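Local coordinates for actin-binding protein (Saccharomyces cerevisiae, PDB 1HQZ) that binds actin filaments through this N-terminal cofilin-homology domain and regulates actin assembly by the ARP2/3 complex, at residues Glu4-Thr9 with Ala104-Asn109. Sequence-based numbering, arbitrary orientation.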
loop_
_atom_site.group_PDB
_atom_site.type_symbol
_atom_site.label_atom_id
_atom_site.label_comp_id
_atom_site.label_asym_id
_atom_site.label_seq_id
_atom_site.Cartn_x
_atom_site.Cartn_y
_atom_site.Cartn_z
ATOM N N GLU A 4 -8.118 -1.805 -18.156
ATOM C CA GLU A 4 -9.055 -1.552 -17.064
ATOM C C GLU A 4 -8.453 -0.570 -16.055
ATOM O O GLU A 4 -7.780 -0.975 -15.109
ATOM C CB GLU A 4 -9.398 -2.877 -16.381
ATOM C CG GLU A 4 -10.760 -2.923 -15.717
ATOM C CD GLU A 4 -11.180 -4.341 -15.357
ATOM O OE1 GLU A 4 -10.557 -4.946 -14.457
ATOM O OE2 GLU A 4 -12.130 -4.856 -15.983
ATOM N N PRO A 5 -8.692 0.740 -16.251
ATOM C CA PRO A 5 -8.179 1.802 -15.374
ATOM C C PRO A 5 -8.655 1.662 -13.934
ATOM O O PRO A 5 -9.764 1.190 -13.683
ATOM C CB PRO A 5 -8.711 3.079 -16.025
ATOM C CG PRO A 5 -8.864 2.695 -17.467
ATOM C CD PRO A 5 -9.467 1.321 -17.359
ATOM N N ILE A 6 -7.815 2.079 -12.993
ATOM C CA ILE A 6 -8.169 1.992 -11.585
ATOM C C ILE A 6 -8.996 3.199 -11.175
ATOM O O ILE A 6 -8.784 4.305 -11.665
ATOM C CB ILE A 6 -6.918 1.941 -10.674
ATOM C CG1 ILE A 6 -7.353 1.784 -9.213
ATOM C CG2 ILE A 6 -6.098 3.221 -10.834
ATOM C CD1 ILE A 6 -6.215 1.763 -8.219
ATOM N N ASP A 7 -9.940 2.984 -10.271
ATOM C CA ASP A 7 -10.765 4.082 -9.799
ATOM C C ASP A 7 -10.506 4.341 -8.326
ATOM O O ASP A 7 -10.936 3.571 -7.471
ATOM C CB ASP A 7 -12.250 3.779 -10.029
ATOM C CG ASP A 7 -13.164 4.709 -9.246
ATOM O OD1 ASP A 7 -12.803 5.895 -9.056
ATOM O OD2 ASP A 7 -14.250 4.252 -8.828
ATOM N N TYR A 8 -9.789 5.425 -8.043
ATOM C CA TYR A 8 -9.481 5.804 -6.667
ATOM C C TYR A 8 -9.918 7.234 -6.368
ATOM O O TYR A 8 -9.492 7.824 -5.372
ATOM C CB TYR A 8 -7.976 5.658 -6.383
ATOM C CG TYR A 8 -7.060 6.346 -7.380
ATOM C CD1 TYR A 8 -7.145 7.716 -7.616
ATOM C CD2 TYR A 8 -6.094 5.623 -8.075
ATOM C CE1 TYR A 8 -6.288 8.349 -8.520
ATOM C CE2 TYR A 8 -5.236 6.241 -8.975
ATOM C CZ TYR A 8 -5.336 7.602 -9.192
ATOM O OH TYR A 8 -4.464 8.213 -10.069
ATOM N N THR A 9 -10.761 7.797 -7.230
ATOM C CA THR A 9 -11.225 9.167 -7.029
ATOM C C THR A 9 -12.647 9.221 -6.469
ATOM O O THR A 9 -13.020 10.184 -5.797
ATOM C CB THR A 9 -11.141 9.981 -8.339
ATOM O OG1 THR A 9 -11.819 9.277 -9.385
ATOM C CG2 THR A 9 -9.689 10.193 -8.738
ATOM N N ALA A 104 1.490 2.156 -11.141
ATOM C CA ALA A 104 2.221 3.364 -11.498
ATOM C C ALA A 104 1.338 4.575 -11.178
ATOM O O ALA A 104 1.804 5.561 -10.608
ATOM C CB ALA A 104 2.579 3.336 -12.984
ATOM N N ALA A 105 0.057 4.486 -11.527
ATOM C CA ALA A 105 -0.892 5.574 -11.266
ATOM C C ALA A 105 -1.004 5.869 -9.769
ATOM O O ALA A 105 -0.985 7.033 -9.348
ATOM C CB ALA A 105 -2.266 5.223 -11.831
ATOM N N VAL A 106 -1.137 4.816 -8.968
ATOM C CA VAL A 106 -1.238 4.973 -7.524
ATOM C C VAL A 106 0.029 5.609 -6.954
ATOM O O VAL A 106 -0.030 6.453 -6.059
ATOM C CB VAL A 106 -1.428 3.614 -6.823
ATOM C CG1 VAL A 106 -1.333 3.794 -5.301
ATOM C CG2 VAL A 106 -2.766 3.020 -7.207
ATOM N N ALA A 107 1.179 5.197 -7.473
ATOM C CA ALA A 107 2.441 5.717 -6.980
ATOM C C ALA A 107 2.683 7.164 -7.392
ATOM O O ALA A 107 3.284 7.925 -6.640
ATOM C CB ALA A 107 3.594 4.831 -7.459
ATOM N N ASN A 108 2.207 7.546 -8.577
ATOM C CA ASN A 108 2.415 8.910 -9.060
ATOM C C ASN A 108 1.309 9.902 -8.689
ATOM O O ASN A 108 1.572 11.095 -8.549
ATOM C CB ASN A 108 2.581 8.940 -10.592
ATOM C CG ASN A 108 3.633 7.962 -11.106
ATOM O OD1 ASN A 108 4.703 7.788 -10.509
ATOM N ND2 ASN A 108 3.335 7.331 -12.240
ATOM N N ASN A 109 0.083 9.421 -8.512
ATOM C CA ASN A 109 -1.020 10.327 -8.219
ATOM C C ASN A 109 -1.718 10.204 -6.873
ATOM O O ASN A 109 -2.281 11.184 -6.380
ATOM C CB ASN A 109 -2.090 10.210 -9.309
ATOM C CG ASN A 109 -1.499 10.152 -10.700
ATOM O OD1 ASN A 109 -0.746 11.031 -11.104
ATOM N ND2 ASN A 109 -1.843 9.109 -11.441
#
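Ile6 and Tyr8 reach from an irregular, largely extended piece of chain, 4-9, to one flank of the last turns of helix 93-110. The backbones stay well apart, with Ile6 CA 8.1 Å from Ala105 CA and Tyr8 CA 8.3 Å from Val106 CA, so the gap is bridged mainly by side chains. Ile6 extends its longer branch anti to the backbone N (chi1 -177°), which brings CD1 to 3.8 Å from Val106 CG2, the two side chains crossing at about a right angle; both also touch Tyr66 on strand 65-71. The Tyr8 ring presents its edge to the Ala105 methyl, with CE2 4.2 Å from CB, while Val106 CG2 approaches the ring obliquely. At the far end of the ring, Asn109 ND2 donates a hydrogen bond to Tyr8 OH (3.1 Å). The N-H...O angle is only 141°, and the hydroxyl sits 21° out of the amide plane. The contact that joins the N-terminal chain of this ADF-H domain to the helix thus runs from apolar packing at buried Val106 to a bent, off-plane bond at exposed Asn109, and probably owes more to the packing than to that bond.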